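Local coordinates for protein beta-d-glucoside glucohydrolase (PDB 3ZZ1) that probably hydrolyses terminal, non-reducing beta-D-glucosyl residues, releasing beta-D-glucose, as a secreted family 3 glycoside hydrolase of cellulose breakdown, at residues G554-Y559 against A643-P648; L334-N339 against L577-F582. All blocks are in the same frame, centred on the assembly; numbering follows the deposited sequence.

Interaction 1: residues G554-Y559 against A643-P648; sequences GLFIDY and APRTPP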
ATOM      1  N   GLY A 554      11.130 -15.229   9.376  1.00 12.47           N
ATOM      2  CA  GLY A 554       9.787 -15.540   9.863  1.00 11.80           C
ATOM      3  C   GLY A 554       8.969 -14.297  10.153  1.00 11.63           C
ATOM      4  O   GLY A 554       8.830 -13.423   9.293  1.00 11.53           O
ATOM      5  N   LEU A 555       8.443 -14.216  11.372  1.00 11.40           N
ATOM      6  CA  LEU A 555       7.576 -13.108  11.780  1.00 11.43           C
ATOM      7  C   LEU A 555       8.312 -11.791  12.038  1.00 11.50           C
ATOM      8  O   LEU A 555       7.676 -10.749  12.199  1.00 11.82           O
ATOM      9  CB  LEU A 555       6.785 -13.487  13.035  1.00 11.21           C
ATOM     10  CG  LEU A 555       5.771 -14.626  12.938  1.00 10.27           C
ATOM     11  CD1 LEU A 555       5.206 -14.891  14.323  1.00  8.06           C
ATOM     12  CD2 LEU A 555       4.655 -14.282  11.941  1.00  8.96           C
ATOM     13  N   PHE A 556       9.641 -11.842  12.071  1.00 11.53           N
ATOM     14  CA  PHE A 556      10.454 -10.704  12.502  1.00 11.49           C
ATOM     15  C   PHE A 556      10.981  -9.886  11.324  1.00 11.51           C
ATOM     16  O   PHE A 556      12.146 -10.009  10.939  1.00 11.63           O
ATOM     17  CB  PHE A 556      11.606 -11.183  13.400  1.00 11.31           C
ATOM     18  CG  PHE A 556      11.154 -11.838  14.677  1.00 10.70           C
ATOM     19  CD1 PHE A 556      10.698 -13.158  14.681  1.00  9.42           C
ATOM     20  CD2 PHE A 556      11.195 -11.141  15.883  1.00 10.20           C
ATOM     21  CE1 PHE A 556      10.282 -13.768  15.860  1.00  8.45           C
ATOM     22  CE2 PHE A 556      10.781 -11.745  17.070  1.00  9.43           C
ATOM     23  CZ  PHE A 556      10.319 -13.063  17.057  1.00  9.38           C
ATOM     24  N   ILE A 557      10.105  -9.063  10.750  1.00 11.66           N
ATOM     25  CA  ILE A 557      10.479  -8.129   9.685  1.00 11.74           C
ATOM     26  C   ILE A 557      10.444  -6.683  10.187  1.00 11.90           C
ATOM     27  O   ILE A 557       9.727  -6.366  11.146  1.00 11.95           O
ATOM     28  CB  ILE A 557       9.594  -8.287   8.404  1.00 11.66           C
ATOM     29  CG1 ILE A 557       8.141  -7.855   8.661  1.00 11.77           C
ATOM     30  CG2 ILE A 557       9.685  -9.724   7.872  1.00 11.95           C
ATOM     31  CD1 ILE A 557       7.299  -7.650   7.393  1.00 11.48           C
ATOM     32  N   ASP A 558      11.230  -5.825   9.537  1.00 12.01           N
ATOM     33  CA  ASP A 558      11.294  -4.391   9.848  1.00 12.30           C
ATOM     34  C   ASP A 558      11.430  -4.149  11.359  1.00 12.18           C
ATOM     35  O   ASP A 558      12.335  -4.695  11.987  1.00 12.35           O
ATOM     36  CB  ASP A 558      10.094  -3.645   9.235  1.00 12.32           C
ATOM     37  CG  ASP A 558      10.299  -2.132   9.188  1.00 12.49           C
ATOM     38  OD1 ASP A 558      10.957  -1.628   8.252  1.00 12.36           O
ATOM     39  OD2 ASP A 558       9.776  -1.444  10.084  1.00 12.63           O
ATOM     40  N   TYR A 559      10.523  -3.368  11.945  1.00 12.39           N
ATOM     41  CA  TYR A 559      10.647  -2.949  13.347  1.00 12.32           C
ATOM     42  C   TYR A 559      10.656  -4.111  14.344  1.00 12.37           C
ATOM     43  O   TYR A 559      11.216  -3.994  15.433  1.00 12.46           O
ATOM     44  CB  TYR A 559       9.588  -1.900  13.718  1.00 12.29           C
ATOM     45  CG  TYR A 559       8.167  -2.408  13.867  1.00 11.90           C
ATOM     46  CD1 TYR A 559       7.697  -2.853  15.101  1.00 11.89           C
ATOM     47  CD2 TYR A 559       7.282  -2.408  12.787  1.00 11.54           C
ATOM     48  CE1 TYR A 559       6.390  -3.311  15.257  1.00 10.98           C
ATOM     49  CE2 TYR A 559       5.974  -2.866  12.929  1.00 10.80           C
ATOM     50  CZ  TYR A 559       5.538  -3.317  14.173  1.00 10.91           C
ATOM     51  OH  TYR A 559       4.247  -3.765  14.344  1.00 11.27           O
ATOM     52  N   ALA A 643       2.999 -17.778  25.297  1.00 15.36           N
ATOM     53  CA  ALA A 643       2.564 -17.991  23.919  1.00 15.75           C
ATOM     54  C   ALA A 643       3.771 -18.272  23.018  1.00 15.91           C
ATOM     55  O   ALA A 643       4.889 -17.881  23.361  1.00 15.89           O
ATOM     56  CB  ALA A 643       1.795 -16.767  23.422  1.00 15.51           C
ATOM     57  N   PRO A 644       3.554 -18.939  21.861  1.00 16.25           N
ATOM     58  CA  PRO A 644       4.673 -19.225  20.950  1.00 16.58           C
ATOM     59  C   PRO A 644       5.413 -17.951  20.564  1.00 16.87           C
ATOM     60  O   PRO A 644       4.806 -16.878  20.536  1.00 16.87           O
ATOM     61  CB  PRO A 644       3.976 -19.828  19.725  1.00 16.63           C
ATOM     62  CG  PRO A 644       2.735 -20.436  20.275  1.00 16.25           C
ATOM     63  CD  PRO A 644       2.284 -19.467  21.333  1.00 16.20           C
ATOM     64  N   ARG A 645       6.709 -18.072  20.284  1.00 17.34           N
ATOM     65  CA  ARG A 645       7.556 -16.915  20.002  1.00 17.63           C
ATOM     66  C   ARG A 645       6.880 -15.929  19.052  1.00 17.66           C
ATOM     67  O   ARG A 645       6.528 -16.275  17.919  1.00 17.79           O
ATOM     68  CB  ARG A 645       8.921 -17.345  19.460  1.00 17.96           C
ATOM     69  CG  ARG A 645       9.946 -16.218  19.431  1.00 18.86           C
ATOM     70  CD  ARG A 645      11.339 -16.732  19.139  1.00 20.85           C
ATOM     71  NE  ARG A 645      12.297 -15.636  19.008  1.00 22.06           N
ATOM     72  CZ  ARG A 645      12.887 -15.276  17.872  1.00 22.85           C
ATOM     73  NH1 ARG A 645      12.641 -15.926  16.741  1.00 23.17           N
ATOM     74  NH2 ARG A 645      13.740 -14.262  17.871  1.00 24.35           N
ATOM     75  N   THR A 646       6.690 -14.711  19.556  1.00 17.58           N
ATOM     76  CA  THR A 646       6.033 -13.630  18.824  0.50 17.49           C
ATOM     77  C   THR A 646       6.907 -12.373  18.934  1.00 17.39           C
ATOM     78  O   THR A 646       7.616 -12.204  19.930  1.00 17.43           O
ATOM     79  CB  THR A 646       4.615 -13.360  19.402  0.50 17.58           C
ATOM     80  OG1 THR A 646       3.972 -14.605  19.706  0.50 17.70           O
ATOM     81  CG2 THR A 646       3.741 -12.602  18.415  0.50 17.70           C
ATOM     82  N   PRO A 647       6.884 -11.489  17.907  1.00 17.09           N
ATOM     83  CA  PRO A 647       7.650 -10.246  18.078  1.00 16.75           C
ATOM     84  C   PRO A 647       7.265  -9.491  19.359  1.00 16.48           C
ATOM     85  O   PRO A 647       6.089  -9.488  19.728  1.00 16.78           O
ATOM     86  CB  PRO A 647       7.256  -9.428  16.850  1.00 16.66           C
ATOM     87  CG  PRO A 647       7.030 -10.446  15.797  1.00 16.81           C
ATOM     88  CD  PRO A 647       6.474 -11.674  16.497  1.00 17.10           C
ATOM     89  N   PRO A 648       8.249  -8.854  20.031  1.00 16.13           N
ATOM     90  CA  PRO A 648       7.993  -8.224  21.332  1.00 15.98           C
ATOM     91  C   PRO A 648       6.840  -7.217  21.291  1.00 15.87           C
ATOM     92  O   PRO A 648       6.049  -7.165  22.229  1.00 15.99           O
ATOM     93  CB  PRO A 648       9.319  -7.527  21.673  1.00 15.91           C
ATOM     94  CG  PRO A 648      10.111  -7.518  20.416  1.00 16.04           C
ATOM     95  CD  PRO A 648       9.647  -8.678  19.600  1.00 16.10           C
TER

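Interaction 2: residues L334-N339 against L577-F582; sequences LKNDAN and LSYTKF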
ATOM      1  N   LEU A 334      11.270  14.529  10.056  1.00 11.62           N
ATOM      2  CA  LEU A 334      12.221  13.626  10.712  1.00 12.21           C
ATOM      3  C   LEU A 334      13.159  14.366  11.653  1.00 12.88           C
ATOM      4  O   LEU A 334      13.499  13.862  12.727  1.00 12.84           O
ATOM      5  CB  LEU A 334      13.050  12.861   9.670  1.00 11.78           C
ATOM      6  CG  LEU A 334      12.355  11.818   8.787  1.00 11.71           C
ATOM      7  CD1 LEU A 334      13.331  11.286   7.738  1.00 10.64           C
ATOM      8  CD2 LEU A 334      11.766  10.675   9.609  1.00  9.84           C
ATOM      9  N   LYS A 335      13.585  15.552  11.232  1.00 13.79           N
ATOM     10  CA  LYS A 335      14.482  16.377  12.024  1.00 15.11           C
ATOM     11  C   LYS A 335      14.057  17.832  11.910  1.00 15.82           C
ATOM     12  O   LYS A 335      13.787  18.323  10.813  1.00 15.70           O
ATOM     13  CB  LYS A 335      15.917  16.207  11.528  1.00 15.29           C
ATOM     14  CG  LYS A 335      16.991  16.541  12.540  1.00 16.38           C
ATOM     15  CD  LYS A 335      18.333  16.661  11.840  1.00 18.32           C
ATOM     16  CE  LYS A 335      19.498  16.404  12.780  1.00 19.59           C
ATOM     17  NZ  LYS A 335      19.634  17.455  13.809  1.00 19.41           N
ATOM     18  N   ASN A 336      13.987  18.514  13.049  1.00 16.90           N
ATOM     19  CA  ASN A 336      13.674  19.935  13.069  1.00 17.91           C
ATOM     20  C   ASN A 336      14.425  20.641  14.191  1.00 18.86           C
ATOM     21  O   ASN A 336      13.831  21.151  15.141  1.00 18.92           O
ATOM     22  CB  ASN A 336      12.162  20.167  13.171  1.00 17.94           C
ATOM     23  CG  ASN A 336      11.764  21.614  12.888  1.00 17.41           C
ATOM     24  OD1 ASN A 336      10.705  22.069  13.322  1.00 17.01           O
ATOM     25  ND2 ASN A 336      12.611  22.336  12.164  1.00 15.86           N
ATOM     26  N   ASP A 337      15.748  20.652  14.058  1.00 19.95           N
ATOM     27  CA  ASP A 337      16.634  21.291  15.021  1.00 20.85           C
ATOM     28  C   ASP A 337      16.521  22.805  14.931  1.00 20.80           C
ATOM     29  O   ASP A 337      16.285  23.351  13.846  1.00 21.09           O
ATOM     30  CB  ASP A 337      18.081  20.855  14.777  1.00 21.17           C
ATOM     31  CG  ASP A 337      18.459  19.602  15.555  1.00 22.66           C
ATOM     32  OD1 ASP A 337      17.558  18.829  15.964  1.00 24.04           O
ATOM     33  OD2 ASP A 337      19.678  19.388  15.754  1.00 24.33           O
ATOM     34  N   ALA A 338      16.686  23.466  16.075  1.00 20.59           N
ATOM     35  CA  ALA A 338      16.621  24.927  16.191  1.00 20.58           C
ATOM     36  C   ALA A 338      15.299  25.515  15.700  1.00 20.50           C
ATOM     37  O   ALA A 338      15.185  26.726  15.505  1.00 20.81           O
ATOM     38  CB  ALA A 338      17.814  25.588  15.476  1.00 20.63           C
ATOM     39  N   ASN A 339      14.307  24.646  15.511  1.00 20.40           N
ATOM     40  CA  ASN A 339      13.009  25.024  14.946  1.00 20.19           C
ATOM     41  C   ASN A 339      13.106  25.948  13.723  1.00 19.81           C
ATOM     42  O   ASN A 339      12.418  26.969  13.638  1.00 19.88           O
ATOM     43  CB  ASN A 339      12.092  25.593  16.036  1.00 20.41           C
ATOM     44  CG  ASN A 339      11.606  24.523  17.001  1.00 21.01           C
ATOM     45  OD1 ASN A 339      10.953  23.558  16.597  1.00 21.76           O
ATOM     46  ND2 ASN A 339      11.928  24.683  18.279  1.00 21.15           N
ATOM     47  N   LEU A 577       7.830  13.814  13.633  1.00 13.70           N
ATOM     48  CA  LEU A 577       7.830  15.034  14.432  1.00 13.51           C
ATOM     49  C   LEU A 577       6.649  15.921  14.054  1.00 13.70           C
ATOM     50  O   LEU A 577       6.003  15.720  13.017  1.00 13.73           O
ATOM     51  CB  LEU A 577       9.153  15.801  14.287  1.00 13.46           C
ATOM     52  CG  LEU A 577      10.461  15.133  14.742  1.00 13.65           C
ATOM     53  CD1 LEU A 577      11.636  16.077  14.534  1.00 13.50           C
ATOM     54  CD2 LEU A 577      10.411  14.680  16.205  1.00 13.76           C
ATOM     55  N   SER A 578       6.371  16.886  14.924  1.00 13.56           N
ATOM     56  CA  SER A 578       5.308  17.854  14.739  1.00 13.39           C
ATOM     57  C   SER A 578       5.882  19.230  15.057  1.00 13.27           C
ATOM     58  O   SER A 578       7.000  19.330  15.571  1.00 13.21           O
ATOM     59  CB  SER A 578       4.155  17.529  15.689  1.00 13.52           C
ATOM     60  OG  SER A 578       3.154  18.530  15.656  1.00 13.57           O
ATOM     61  N   TYR A 579       5.127  20.282  14.751  1.00 13.08           N
ATOM     62  CA  TYR A 579       5.494  21.638  15.169  1.00 13.14           C
ATOM     63  C   TYR A 579       5.034  21.920  16.599  1.00 13.22           C
ATOM     64  O   TYR A 579       5.247  23.010  17.128  1.00 13.24           O
ATOM     65  CB  TYR A 579       4.928  22.697  14.211  1.00 13.08           C
ATOM     66  CG  TYR A 579       5.549  22.704  12.826  1.00 12.53           C
ATOM     67  CD1 TYR A 579       6.844  22.218  12.607  1.00 12.27           C
ATOM     68  CD2 TYR A 579       4.850  23.224  11.737  1.00 11.62           C
ATOM     69  CE1 TYR A 579       7.413  22.232  11.334  1.00 11.78           C
ATOM     70  CE2 TYR A 579       5.414  23.243  10.462  1.00 11.47           C
ATOM     71  CZ  TYR A 579       6.690  22.748  10.271  1.00 11.36           C
ATOM     72  OH  TYR A 579       7.241  22.763   9.016  1.00 12.50           O
ATOM     73  N   THR A 580       4.396  20.933  17.215  1.00 13.46           N
ATOM     74  CA  THR A 580       3.954  21.046  18.601  1.00 13.71           C
ATOM     75  C   THR A 580       4.243  19.745  19.363  1.00 13.95           C
ATOM     76  O   THR A 580       4.834  18.812  18.802  1.00 13.97           O
ATOM     77  CB  THR A 580       2.466  21.480  18.691  1.00 13.73           C
ATOM     78  OG1 THR A 580       2.151  21.836  20.042  1.00 14.00           O
ATOM     79  CG2 THR A 580       1.509  20.380  18.192  1.00 13.30           C
ATOM     80  N   LYS A 581       3.859  19.699  20.638  1.00 13.91           N
ATOM     81  CA  LYS A 581       4.038  18.501  21.465  1.00 14.28           C
ATOM     82  C   LYS A 581       2.690  17.998  21.981  1.00 14.08           C
ATOM     83  O   LYS A 581       1.742  18.764  22.090  1.00 14.09           O
ATOM     84  CB  LYS A 581       4.976  18.782  22.648  1.00 14.51           C
ATOM     85  CG  LYS A 581       6.371  19.270  22.272  1.00 16.19           C
ATOM     86  CD  LYS A 581       7.219  18.170  21.621  1.00 19.03           C
ATOM     87  CE  LYS A 581       8.656  18.640  21.401  1.00 20.07           C
ATOM     88  NZ  LYS A 581       9.305  19.067  22.674  1.00 21.21           N
ATOM     89  N   PHE A 582       2.618  16.709  22.297  1.00 13.95           N
ATOM     90  CA  PHE A 582       1.390  16.095  22.784  1.00 14.00           C
ATOM     91  C   PHE A 582       1.702  15.253  24.014  1.00 14.00           C
ATOM     92  O   PHE A 582       2.732  14.574  24.057  1.00 13.90           O
ATOM     93  CB  PHE A 582       0.777  15.191  21.705  1.00 13.82           C
ATOM     94  CG  PHE A 582       0.495  15.891  20.401  1.00 14.56           C
ATOM     95  CD1 PHE A 582      -0.714  16.559  20.198  1.00 13.69           C
ATOM     96  CD2 PHE A 582       1.434  15.875  19.367  1.00 14.77           C
ATOM     97  CE1 PHE A 582      -0.979  17.199  18.997  1.00 14.04           C
ATOM     98  CE2 PHE A 582       1.170  16.516  18.156  1.00 14.67           C
ATOM     99  CZ  PHE A 582      -0.040  17.179  17.974  1.00 14.36           C
TER

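Interaction 1: residues G554-Y559 against A643-P648
Phe556 is gripped between Arg645 and Pro647, which lie over opposite faces of its ring. On one side the guanidinium of Arg645 rests flat, with the two centres 4.1 Å apart and the planes only 20° from parallel, the geometry of a cation-pi stack. The overlap is offset. Arg645 NH1 comes to 3.3 Å of Phe556 CE1 and Arg645 CZ to 3.5 Å of Phe556 CZ, while NH2 sits toward the rim of the ring. On the other side Pro647 makes a CH-pi contact, its CG standing 4.2 Å from the Phe556 ring centroid and 12° off the normal, hence above the middle of the face.

The torsions explain the fit. Arg645 sends CG anti to its backbone N (chi1 -168°) and stays extended as far as NE, which brings the chain over the phenyl group at about a right angle; the bend at the last torsion then lays the guanidinium flat on the face. Asp564 forms a salt bridge with Arg645 NH2; this second partner should restrict rotation of the guanidinium, and its helix, 559-564, also touches Phe556. Beside the stack, Leu555 approaches Pro647 crosswise, Leu555 CB lying 3.9 Å from Pro647 CD. Its CD1 reaches toward the carbonyl of Arg645, with 4.1 Å between Leu555 CD1 and Arg645 O. That carbonyl oxygen is hydrogen-bonded to Arg179 NH1, and the same arginine packs against Leu555. Pro648 adds a marginal contact, its CD 4.1 Å from Phe556 CE2.

With 295 Å² buried in all, the apolar and stacked groups carry the contact, and they dock the 643-648 loop, between strands 629-638 and 650-659 of the fibronectin type III-like domain, onto a loop of the family 3 C-terminal region as a domain-domain interface.

Interaction 2: residues L334-N339 against L577-F582
Leu577 presses one methyl group against the backbone of strand 332-336. Its CD1 lies 3.4 Å from Leu334 O, 3.8 Å from Lys335 CA and 3.7 Å from Asn336 N, so a single branch spans three consecutive residues. In Leu577 the first torsion (chi1 -62°) sets CG anti to the carbonyl carbon, and an extended second torsion carries CD1 outward to the strand; the CB of Asn336 is a looser neighbour, 4.3 Å from Leu577 CD1. The second part of the contact is the meeting of the Asn336 amide with Tyr579. The amide approaches the CD1-CE1 side of the ring obliquely, the two planes being 54° apart, which rules out a flat stack.

Strand 332-336 is an outermost strand of the six-stranded mixed sheet in the family 3 alpha/beta sandwich domain, and it runs antiparallel to strand 497-502. Leu334 and Lys335 both face Val500, forming a classic beta bulge in this edge strand. From the bulge itself, Lys335 NZ reaches Asp337 OD2 in a salt bridge of 2.7 Å.

The partners are positioned from further out. A backbone hydrogen bond between Leu577 and Leu333 holds the incoming segment beside the strand, and Leu334 O is also hydrogen-bonded to Tyr575 OH. Tyr579 is anchored at its far end, where its hydroxyl bonds to Val517 O, while Leu341 and Pro524 touch its side chain. Behind it, Ser578 OG accepts from Thr580 N over 3.1 Å, with an N-H...O angle of 161°, closing an ST turn; Ser523 OG pairs with both Ser578 OG and Tyr579 N. Past this turn the chain enters strand 582-591, where Phe582 packs on Ile621 and Asn623 of strand 613-623.

Overall arrangement
Along the chain the four segments alternate: 334-339, 554-559, 577-582, then 643-648. Interactions 1 and 2 do not touch; their centres are 31 Å apart and their nearest atoms about 12 Å. Helix 559-564, whose Asp564 pairs with Arg645, starts at the last residue of segment 554-559 and precedes the 577-582 segment of interaction 2. Interaction 1 joins two domains, whereas interaction 2 flanks the edge strand of the alpha/beta sandwich, just before the chain enters strand 582-591. Their centres lie about 21 and 27 Å, respectively, from the centre of the chain, and no bound substrate marks a pocket at either contact.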